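Local atomic coordinates of choline dehydrogenase and related flavoproteins (Aspergillus oryzae, PDB entry 3Q9T), a protein that oxidises formate as a flavin-dependent formate oxidase of the glucose-methanol-choline oxidoreductase family, carrying 8-formyl-FAD at its catalytic site. Residues 567-570 with 571-575. Sequence-based numbering, arbitrary orientation.
Sequences DMIK and AEHKD
His573 and Ile569 meet one turn apart at the C-terminal end of helix 555-572, their side chains lying alongside each other and pointing the same way. The helical backbone bonds run out here. Ala571 N donates to Asp567 O, and Glu572 N to Met568 O in a longer, more bent bond (N-H...O 137°). The last of them joins His573 N to Ile569 O at 3.1 Å. Ile569 O also takes a weak second bond from Glu572 N. His573 is the first residue to leave helical backbone angles.

His573 CB passes 4.0 Å from Ile569 O. With CG anti to the carbonyl carbon (chi1 -58°), the ring leans back along the helix, which brings CD2 over to Ile569. CG stays near the same oxygen, and CD2 comes closest, 3.2 Å from Ile569 O, which sits at the ring edge in its plane. CD2 also touches the methyl CG2 of Ile569 at 3.8 Å. Over one ring face, toward the rim, lies Glu572 CG. NE2, at the far end of the ring, is hydrogen-bonded to Glu261 OE2, and ND1, next to CG, to Arg260 NH1, while Phe9 packs edge-to-face with the ring. Ile569 itself rests on Leu25, Ile263 and Arg539 of the FAD-binding Rossmann-type domain, and two neighbouring charges form salt bridges outside the turn, Lys570, extended beyond CG, with Glu27 and Glu572 with Lys531.

The Ile569 carbonyl thus takes the backbone N-H of His573 and also faces the CD2 edge of that residue's ring, beside the aliphatic contact with CG2. The ties at both ring nitrogens should hold the ring's rotation; since Arg260 can only donate, ND1 acts as acceptor, and the proton would probably lie on NE2, facing Glu261.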
ATOM      1  N   ASP A 567      13.286  11.112  37.973  1.00 19.66           N
ATOM      2  CA  ASP A 567      12.920  11.702  39.258  1.00 25.14           C
ATOM      3  C   ASP A 567      12.185  10.694  40.137  1.00 25.58           C
ATOM      4  O   ASP A 567      12.554  10.502  41.293  1.00 27.34           O
ATOM      5  CB  ASP A 567      12.079  12.972  39.083  1.00 23.27           C
ATOM      6  CG  ASP A 567      12.905  14.254  39.229  1.00 29.68           C
ATOM      7  OD1 ASP A 567      14.155  14.159  39.225  1.00 21.53           O
ATOM      8  OD2 ASP A 567      12.299  15.358  39.327  1.00 21.72           O
ATOM      9  N   MET A 568      11.163  10.035  39.585  1.00 24.77           N
ATOM     10  CA  MET A 568      10.366   9.065  40.355  1.00 21.74           C
ATOM     11  C   MET A 568      11.182   7.849  40.828  1.00 30.49           C
ATOM     12  O   MET A 568      10.949   7.332  41.927  1.00 27.06           O
ATOM     13  CB  MET A 568       9.123   8.638  39.577  1.00 24.05           C
ATOM     14  CG  MET A 568       8.184   9.817  39.220  1.00 24.18           C
ATOM     15  SD  MET A 568       6.579   9.295  38.567  1.00 21.02           S
ATOM     16  CE  MET A 568       7.110   8.537  37.024  1.00 22.27           C
ATOM     17  N   ILE A 569      12.143   7.408  40.015  1.00 22.41           N
ATOM     18  CA  ILE A 569      13.030   6.314  40.416  1.00 26.70           C
ATOM     19  C   ILE A 569      13.944   6.767  41.568  1.00 28.29           C
ATOM     20  O   ILE A 569      14.148   6.037  42.537  1.00 29.05           O
ATOM     21  CB  ILE A 569      13.866   5.785  39.233  1.00 17.96           C
ATOM     22  CG1 ILE A 569      12.975   5.009  38.261  1.00 27.33           C
ATOM     23  CG2 ILE A 569      15.002   4.871  39.713  1.00 23.98           C
ATOM     24  CD1 ILE A 569      13.679   4.636  36.976  1.00 17.29           C
ATOM     25  N   LYS A 570      14.475   7.979  41.468  1.00 23.88           N
ATOM     26  CA  LYS A 570      15.350   8.508  42.512  1.00 24.65           C
ATOM     27  C   LYS A 570      14.615   8.640  43.833  1.00 26.22           C
ATOM     28  O   LYS A 570      15.185   8.376  44.888  1.00 26.96           O
ATOM     29  CB  LYS A 570      15.937   9.857  42.117  1.00 23.77           C
ATOM     30  CG  LYS A 570      16.975   9.786  41.005  1.00 23.27           C
ATOM     31  CD  LYS A 570      17.632  11.151  40.781  1.00 20.00           C
ATOM     32  CE  LYS A 570      18.530  11.132  39.554  1.00 22.97           C
ATOM     33  NZ  LYS A 570      19.105  12.476  39.267  1.00 19.58           N
ATOM     34  N   ALA A 571      13.352   9.053  43.771  1.00 24.33           N
ATOM     35  CA  ALA A 571      12.564   9.230  44.980  1.00 24.99           C
ATOM     36  C   ALA A 571      12.363   7.893  45.672  1.00 30.45           C
ATOM     37  O   ALA A 571      12.252   7.818  46.900  1.00 26.30           O
ATOM     38  CB  ALA A 571      11.224   9.874  44.663  1.00 21.42           C
ATOM     39  N   GLU A 572      12.313   6.831  44.880  1.00 30.51           N
ATOM     40  CA  GLU A 572      12.106   5.507  45.429  1.00 24.60           C
ATOM     41  C   GLU A 572      13.358   4.945  46.096  1.00 26.11           C
ATOM     42  O   GLU A 572      13.268   4.332  47.153  1.00 33.49           O
ATOM     43  CB  GLU A 572      11.617   4.554  44.350  1.00 24.41           C
ATOM     44  CG  GLU A 572      11.546   3.126  44.826  1.00 33.19           C
ATOM     45  CD  GLU A 572      10.421   2.380  44.171  1.00 40.72           C
ATOM     46  OE1 GLU A 572      10.492   1.136  44.105  1.00 39.46           O
ATOM     47  OE2 GLU A 572       9.466   3.050  43.728  1.00 38.25           O
ATOM     48  N   HIS A 573      14.521   5.156  45.487  1.00 25.07           N
ATOM     49  CA  HIS A 573      15.766   4.613  46.037  1.00 27.94           C
ATOM     50  C   HIS A 573      16.533   5.617  46.912  1.00 32.15           C
ATOM     51  O   HIS A 573      17.615   6.108  46.555  1.00 22.38           O
ATOM     52  CB  HIS A 573      16.627   4.038  44.915  1.00 29.68           C
ATOM     53  CG  HIS A 573      15.932   2.967  44.140  1.00 29.89           C
ATOM     54  ND1 HIS A 573      16.038   1.631  44.458  1.00 35.95           N
ATOM     55  CD2 HIS A 573      15.079   3.037  43.090  1.00 28.30           C
ATOM     56  CE1 HIS A 573      15.291   0.923  43.629  1.00 32.26           C
ATOM     57  NE2 HIS A 573      14.703   1.753  42.786  1.00 28.21           N
ATOM     58  N   LYS A 574      15.947   5.900  48.072  1.00 34.18           N
ATOM     59  CA  LYS A 574      16.508   6.846  49.036  1.00 36.03           C
ATOM     60  C   LYS A 574      17.980   6.590  49.312  1.00 37.38           C
ATOM     61  O   LYS A 574      18.783   7.524  49.343  1.00 34.59           O
ATOM     62  CB  LYS A 574      15.739   6.769  50.359  1.00 39.81           C
ATOM     63  CG  LYS A 574      14.652   7.817  50.533  1.00 48.17           C
ATOM     64  CD  LYS A 574      13.639   7.779  49.414  1.00 44.00           C
ATOM     65  CE  LYS A 574      12.386   8.555  49.802  1.00 57.18           C
ATOM     66  NZ  LYS A 574      11.815   8.034  51.084  1.00 61.78           N
ATOM     67  N   ASP A 575      18.334   5.325  49.518  1.00 27.50           N
ATOM     68  CA  ASP A 575      19.706   4.994  49.875  1.00 37.14           C
ATOM     69  C   ASP A 575      20.704   5.409  48.784  1.00 37.19           C
ATOM     70  O   ASP A 575      21.896   5.554  49.052  1.00 36.08           O
ATOM     71  CB  ASP A 575      19.844   3.504  50.222  1.00 33.54           C
ATOM     72  CG  ASP A 575      19.715   2.607  49.011  1.00 43.06           C
ATOM     73  OD1 ASP A 575      20.460   1.603  48.932  1.00 43.05           O
ATOM     74  OD2 ASP A 575      18.873   2.910  48.139  1.00 35.29           O
TER